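U4/U6 snRNA-associated-splicing factor PRP24 (Saccharomyces cerevisiae, PDB 4N0T) binds U6 snRNA, anneals it with U4 snRNA and acts as a recycling factor of the spliceosome. Local coordinates at residues T9-K14 with I53-Y58; N15-Y20 with K70-N75. All blocks are in the same frame, centred on the assembly; numbering follows the deposited sequence.

Interaction 1: residues T9-K14 with I53-Y58; sequences TTVLVK and IEFARY
The edge of the Phe55 ring meets segment 9-14: Thr9 O and the methyl Val11 CG2 lie near the ring plane, the methyl 3.9 Å from Phe55 CE2. One ring face is taken by Ile53 CG2 of its own strand, offset toward the rim. The setting is the antiparallel pairing of the first and third strands of an RRM. Val11 and Ile53 form a hydrogen-bonded pair, and Ile53 N reaches Val11 O at 3.0 Å. Beyond it Phe55 N donates to Thr9 O at 2.9 Å. Thr9 continues the pairing with its side chain: a chi1 of 67° sets OG1 between backbone N and carbonyl carbon, from where it donates to Phe55 O at 2.7 Å, while CG2 rests 3.5 Å from Tyr58 N. A valine in its place would probably leave Phe55 O without this hydroxyl donor and break the side-chain link to the end of strand 49-55. On the face opposite Val11 and Ile53, Thr10 OG1, bonded to Arg6 O, touches Glu54 CG, and the Glu54 carboxylate is salt-bridged to Arg4. Hydrocarbon thus faces helices 22-29 and 58-65, whereas the opposite face carries Thr10 and Glu54, the latter's charge probably balanced by Arg4.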
loop_
_atom_site.group_PDB
_atom_site.type_symbol
_atom_site.label_atom_id
_atom_site.label_comp_id
_atom_site.label_asym_id
_atom_site.label_seq_id
_atom_site.Cartn_x
_atom_site.Cartn_y
_atom_site.Cartn_z
ATOM N N THR A 9 6.139 -20.330 11.500
ATOM C CA THR A 9 6.154 -20.359 12.955
ATOM C C THR A 9 4.796 -20.060 13.591
ATOM O O THR A 9 4.713 -19.819 14.794
ATOM C CB THR A 9 7.206 -19.402 13.534
ATOM O OG1 THR A 9 6.835 -18.046 13.243
ATOM C CG2 THR A 9 8.576 -19.698 12.937
ATOM N N THR A 10 3.741 -20.096 12.786
ATOM C CA THR A 10 2.413 -19.741 13.286
ATOM C C THR A 10 1.532 -20.979 13.472
ATOM O O THR A 10 1.478 -21.873 12.607
ATOM C CB THR A 10 1.711 -18.745 12.351
ATOM O OG1 THR A 10 2.546 -17.591 12.199
ATOM C CG2 THR A 10 0.370 -18.306 12.927
ATOM N N VAL A 11 0.842 -21.020 14.597
ATOM C CA VAL A 11 -0.088 -22.112 14.852
ATOM C C VAL A 11 -1.500 -21.587 15.025
ATOM O O VAL A 11 -1.709 -20.407 15.360
ATOM C CB VAL A 11 0.296 -22.937 16.101
ATOM C CG1 VAL A 11 1.712 -23.485 15.943
ATOM C CG2 VAL A 11 0.191 -22.092 17.359
ATOM N N LEU A 12 -2.454 -22.487 14.817
ATOM C CA LEU A 12 -3.870 -22.212 14.991
ATOM C C LEU A 12 -4.337 -22.999 16.206
ATOM O O LEU A 12 -4.023 -24.183 16.324
ATOM C CB LEU A 12 -4.629 -22.724 13.768
ATOM C CG LEU A 12 -6.159 -22.636 13.824
ATOM C CD1 LEU A 12 -6.572 -21.190 13.861
ATOM C CD2 LEU A 12 -6.808 -23.348 12.643
ATOM N N VAL A 13 -5.063 -22.340 17.099
ATOM C CA VAL A 13 -5.650 -23.012 18.262
ATOM C C VAL A 13 -7.156 -22.955 18.095
ATOM O O VAL A 13 -7.716 -21.876 17.871
ATOM C CB VAL A 13 -5.264 -22.334 19.586
ATOM C CG1 VAL A 13 -5.809 -23.134 20.769
ATOM C CG2 VAL A 13 -3.762 -22.218 19.709
ATOM N N LYS A 14 -7.810 -24.114 18.187
ATOM C CA LYS A 14 -9.268 -24.168 18.100
ATOM C C LYS A 14 -9.867 -24.644 19.421
ATOM O O LYS A 14 -9.252 -25.432 20.138
ATOM C CB LYS A 14 -9.700 -25.098 16.961
ATOM C CG LYS A 14 -11.205 -25.243 16.834
ATOM C CD LYS A 14 -11.598 -26.056 15.622
ATOM C CE LYS A 14 -13.119 -26.060 15.474
ATOM N NZ LYS A 14 -13.545 -26.849 14.282
ATOM N N ILE A 53 -1.272 -17.888 16.855
ATOM C CA ILE A 53 -0.082 -17.562 17.638
ATOM C C ILE A 53 1.137 -17.653 16.739
ATOM O O ILE A 53 1.446 -18.723 16.187
ATOM C CB ILE A 53 0.095 -18.500 18.866
ATOM C CG1 ILE A 53 -1.171 -18.519 19.720
ATOM C CG2 ILE A 53 1.286 -18.047 19.723
ATOM C CD1 ILE A 53 -1.120 -19.583 20.822
ATOM N N GLU A 54 1.816 -16.522 16.560
ATOM C CA GLU A 54 3.030 -16.496 15.764
ATOM C C GLU A 54 4.216 -16.557 16.721
ATOM O O GLU A 54 4.420 -15.640 17.526
ATOM C CB GLU A 54 3.096 -15.230 14.911
ATOM C CG GLU A 54 4.340 -15.177 14.044
ATOM C CD GLU A 54 4.410 -13.928 13.195
ATOM O OE1 GLU A 54 3.425 -13.158 13.181
ATOM O OE2 GLU A 54 5.454 -13.721 12.537
ATOM N N PHE A 55 4.981 -17.643 16.647
ATOM C CA PHE A 55 6.140 -17.824 17.520
ATOM C C PHE A 55 7.378 -17.217 16.884
ATOM O O PHE A 55 7.454 -17.094 15.667
ATOM C CB PHE A 55 6.366 -19.311 17.815
ATOM C CG PHE A 55 5.401 -19.861 18.815
ATOM C CD1 PHE A 55 5.650 -19.735 20.178
ATOM C CD2 PHE A 55 4.227 -20.472 18.401
ATOM C CE1 PHE A 55 4.747 -20.225 21.121
ATOM C CE2 PHE A 55 3.324 -20.959 19.326
ATOM C CZ PHE A 55 3.582 -20.838 20.693
ATOM N N ALA A 56 8.335 -16.830 17.721
ATOM C CA ALA A 56 9.606 -16.313 17.229
ATOM C C ALA A 56 10.335 -17.346 16.374
ATOM O O ALA A 56 10.939 -17.005 15.357
ATOM C CB ALA A 56 10.481 -15.882 18.388
ATOM N N ARG A 57 10.284 -18.607 16.793
ATOM C CA ARG A 57 11.019 -19.674 16.111
ATOM C C ARG A 57 10.183 -20.939 15.944
ATOM O O ARG A 57 9.221 -21.145 16.682
ATOM C CB ARG A 57 12.312 -19.997 16.877
ATOM C CG ARG A 57 13.314 -18.846 16.912
ATOM C CD ARG A 57 14.578 -19.217 17.676
ATOM N NE ARG A 57 14.397 -19.138 19.125
ATOM C CZ ARG A 57 14.291 -17.998 19.805
ATOM N NH1 ARG A 57 14.333 -16.830 19.168
ATOM N NH2 ARG A 57 14.139 -18.023 21.123
ATOM N N TYR A 58 10.574 -21.784 14.992
ATOM C CA TYR A 58 9.833 -23.004 14.667
ATOM C C TYR A 58 9.670 -23.950 15.855
ATOM O O TYR A 58 8.630 -24.606 15.991
ATOM C CB TYR A 58 10.499 -23.735 13.500
ATOM C CG TYR A 58 9.662 -24.844 12.909
ATOM C CD1 TYR A 58 8.467 -24.566 12.263
ATOM C CD2 TYR A 58 10.076 -26.173 12.982
ATOM C CE1 TYR A 58 7.699 -25.576 11.716
ATOM C CE2 TYR A 58 9.313 -27.189 12.432
ATOM C CZ TYR A 58 8.128 -26.881 11.802
ATOM O OH TYR A 58 7.360 -27.883 11.256
#

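Interaction 2: residues N15-Y20 with K70-N75; sequences NLPKSY and KVVGQN
In the first RRM of the protein, the short hairpin of strands 71-72 and 75-81 packs against the loop that leaves strand 10-16 for helix 22-29. The hairpin reverses through a type II' turn from Val72 to Asn75, with Gly73 at positive phi, and a type I turn from Pro17 to Tyr20 shapes the facing loop. Val72 carries the apolar half of the contact. Its CG1, anti to the backbone N (chi1 179°), touches two partners: Pro17 CD lies 3.8 Å from it, and the hydroxyl end of Tyr20 approaches obliquely, with Tyr20 CZ 3.4 Å from Val72 CG1. Pro17 CG also sits 3.5 Å from Val72 O. Tyr28 of helix 22-29 and Ile77 touch Val72 as well, so this buried valine also packs on helix 22-29 and strand 75-81. The polar half belongs to two asparagines whose amide planes are only 16° apart. Asn15 turns its own ND2 to Glu76 O, outside the contact, and offers its backbone carbonyl to Asn75. There Asn75 ND2 donates to Asn15 O at 2.9 Å, the acceptor lying in the plane of the Asn75 amide while the donor stands 53° out of the carbonyl plane.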
loop_
_atom_site.group_PDB
_atom_site.type_symbol
_atom_site.label_atom_id
_atom_site.label_comp_id
_atom_site.label_asym_id
_atom_site.label_seq_id
_atom_site.Cartn_x
_atom_site.Cartn_y
_atom_site.Cartn_z
ATOM N N ASN A 15 -11.048 -24.110 19.730
ATOM C CA ASN A 15 -11.873 -24.544 20.874
ATOM C C ASN A 15 -11.405 -24.023 22.229
ATOM O O ASN A 15 -11.624 -24.668 23.259
ATOM C CB ASN A 15 -12.053 -26.069 20.924
ATOM C CG ASN A 15 -13.323 -26.466 21.667
ATOM O OD1 ASN A 15 -14.346 -25.787 21.545
ATOM N ND2 ASN A 15 -13.262 -27.545 22.451
ATOM N N LEU A 16 -10.770 -22.856 22.240
ATOM C CA LEU A 16 -10.482 -22.184 23.501
ATOM C C LEU A 16 -11.801 -21.754 24.142
ATOM O O LEU A 16 -12.787 -21.500 23.434
ATOM C CB LEU A 16 -9.603 -20.954 23.266
ATOM C CG LEU A 16 -8.167 -21.257 22.839
ATOM C CD1 LEU A 16 -7.508 -20.026 22.215
ATOM C CD2 LEU A 16 -7.350 -21.744 24.016
ATOM N N PRO A 17 -11.820 -21.654 25.476
ATOM C CA PRO A 17 -13.044 -21.233 26.173
ATOM C C PRO A 17 -13.492 -19.843 25.730
ATOM O O PRO A 17 -12.643 -19.035 25.339
ATOM C CB PRO A 17 -12.607 -21.183 27.643
ATOM C CG PRO A 17 -11.455 -22.145 27.730
ATOM C CD PRO A 17 -10.738 -22.008 26.413
ATOM N N LYS A 18 -14.796 -19.577 25.793
ATOM C CA LYS A 18 -15.345 -18.244 25.522
ATOM C C LYS A 18 -14.609 -17.139 26.283
ATOM O O LYS A 18 -14.406 -16.032 25.771
ATOM C CB LYS A 18 -16.821 -18.209 25.924
ATOM C CG LYS A 18 -17.795 -18.040 24.776
ATOM C CD LYS A 18 -18.899 -17.055 25.150
ATOM C CE LYS A 18 -18.423 -15.614 25.014
ATOM N NZ LYS A 18 -18.307 -15.219 23.579
ATOM N N SER A 19 -14.204 -17.458 27.507
ATOM C CA SER A 19 -13.601 -16.482 28.412
ATOM C C SER A 19 -12.139 -16.191 28.105
ATOM O O SER A 19 -11.538 -15.302 28.716
ATOM C CB SER A 19 -13.727 -16.958 29.864
ATOM O OG SER A 19 -12.849 -18.039 30.139
ATOM N N TYR A 20 -11.561 -16.933 27.164
ATOM C CA TYR A 20 -10.138 -16.787 26.883
ATOM C C TYR A 20 -9.804 -15.542 26.064
ATOM O O TYR A 20 -10.303 -15.343 24.950
ATOM C CB TYR A 20 -9.551 -18.062 26.263
ATOM C CG TYR A 20 -8.640 -18.784 27.230
ATOM C CD1 TYR A 20 -9.132 -19.266 28.435
ATOM C CD2 TYR A 20 -7.290 -18.965 26.952
ATOM C CE1 TYR A 20 -8.315 -19.913 29.336
ATOM C CE2 TYR A 20 -6.458 -19.617 27.853
ATOM C CZ TYR A 20 -6.983 -20.083 29.045
ATOM O OH TYR A 20 -6.187 -20.736 29.959
ATOM N N LYS A 70 -5.017 -31.208 24.714
ATOM C CA LYS A 70 -5.004 -30.920 26.148
ATOM C C LYS A 70 -6.266 -30.150 26.521
ATOM O O LYS A 70 -7.034 -29.724 25.646
ATOM C CB LYS A 70 -3.762 -30.134 26.573
ATOM C CG LYS A 70 -2.436 -30.842 26.331
ATOM C CD LYS A 70 -2.445 -32.267 26.870
ATOM C CE LYS A 70 -1.163 -32.997 26.488
ATOM N NZ LYS A 70 -1.278 -34.473 26.661
ATOM N N VAL A 71 -6.489 -29.978 27.822
ATOM C CA VAL A 71 -7.725 -29.376 28.289
ATOM C C VAL A 71 -7.465 -28.021 28.918
ATOM O O VAL A 71 -6.580 -27.872 29.769
ATOM C CB VAL A 71 -8.429 -30.307 29.298
ATOM C CG1 VAL A 71 -9.661 -29.628 29.900
ATOM C CG2 VAL A 71 -8.805 -31.609 28.597
ATOM N N VAL A 72 -8.226 -27.031 28.459
ATOM C CA VAL A 72 -8.159 -25.674 28.972
ATOM C C VAL A 72 -9.542 -25.348 29.532
ATOM O O VAL A 72 -10.534 -25.336 28.789
ATOM C CB VAL A 72 -7.794 -24.698 27.845
ATOM C CG1 VAL A 72 -7.748 -23.273 28.363
ATOM C CG2 VAL A 72 -6.458 -25.095 27.228
ATOM N N GLY A 73 -9.611 -25.110 30.841
ATOM C CA GLY A 73 -10.897 -25.035 31.526
ATOM C C GLY A 73 -11.497 -26.426 31.485
ATOM O O GLY A 73 -10.981 -27.352 32.124
ATOM N N GLN A 74 -12.569 -26.589 30.713
ATOM C CA GLN A 74 -13.056 -27.921 30.389
ATOM C C GLN A 74 -13.117 -28.124 28.883
ATOM O O GLN A 74 -13.755 -29.067 28.404
ATOM C CB GLN A 74 -14.426 -28.162 31.024
ATOM C CG GLN A 74 -14.378 -28.137 32.541
ATOM C CD GLN A 74 -15.746 -28.247 33.177
ATOM O OE1 GLN A 74 -16.753 -28.442 32.494
ATOM N NE2 GLN A 74 -15.789 -28.122 34.498
ATOM N N ASN A 75 -12.454 -27.231 28.142
ATOM C CA ASN A 75 -12.407 -27.318 26.682
ATOM C C ASN A 75 -11.193 -28.088 26.191
ATOM O O ASN A 75 -10.067 -27.793 26.596
ATOM C CB ASN A 75 -12.384 -25.915 26.059
ATOM C CG ASN A 75 -13.749 -25.280 26.013
ATOM O OD1 ASN A 75 -14.600 -25.551 26.864
ATOM N ND2 ASN A 75 -13.977 -24.436 25.007
#

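From the N terminus, the chain runs through 9-14 and directly into 15-20, so the two contacts begin on successive parts of strand 10-16. Helix 22-29 and strand 35-42 follow before 53-58 returns beside the start of strand 10-16, where interaction 1 closes the first loop. The chain then passes through helix 58-65 to 70-75, and interaction 2 closes the second at the far end of strand 10-16. Because the segments alternate, the loops cross and neither nests in the other. Their centres lie about 18 Å apart. Together they tie the central strand of the RRM sheet to the strand 49-55 beside it and to the hairpin beyond helix 58-65.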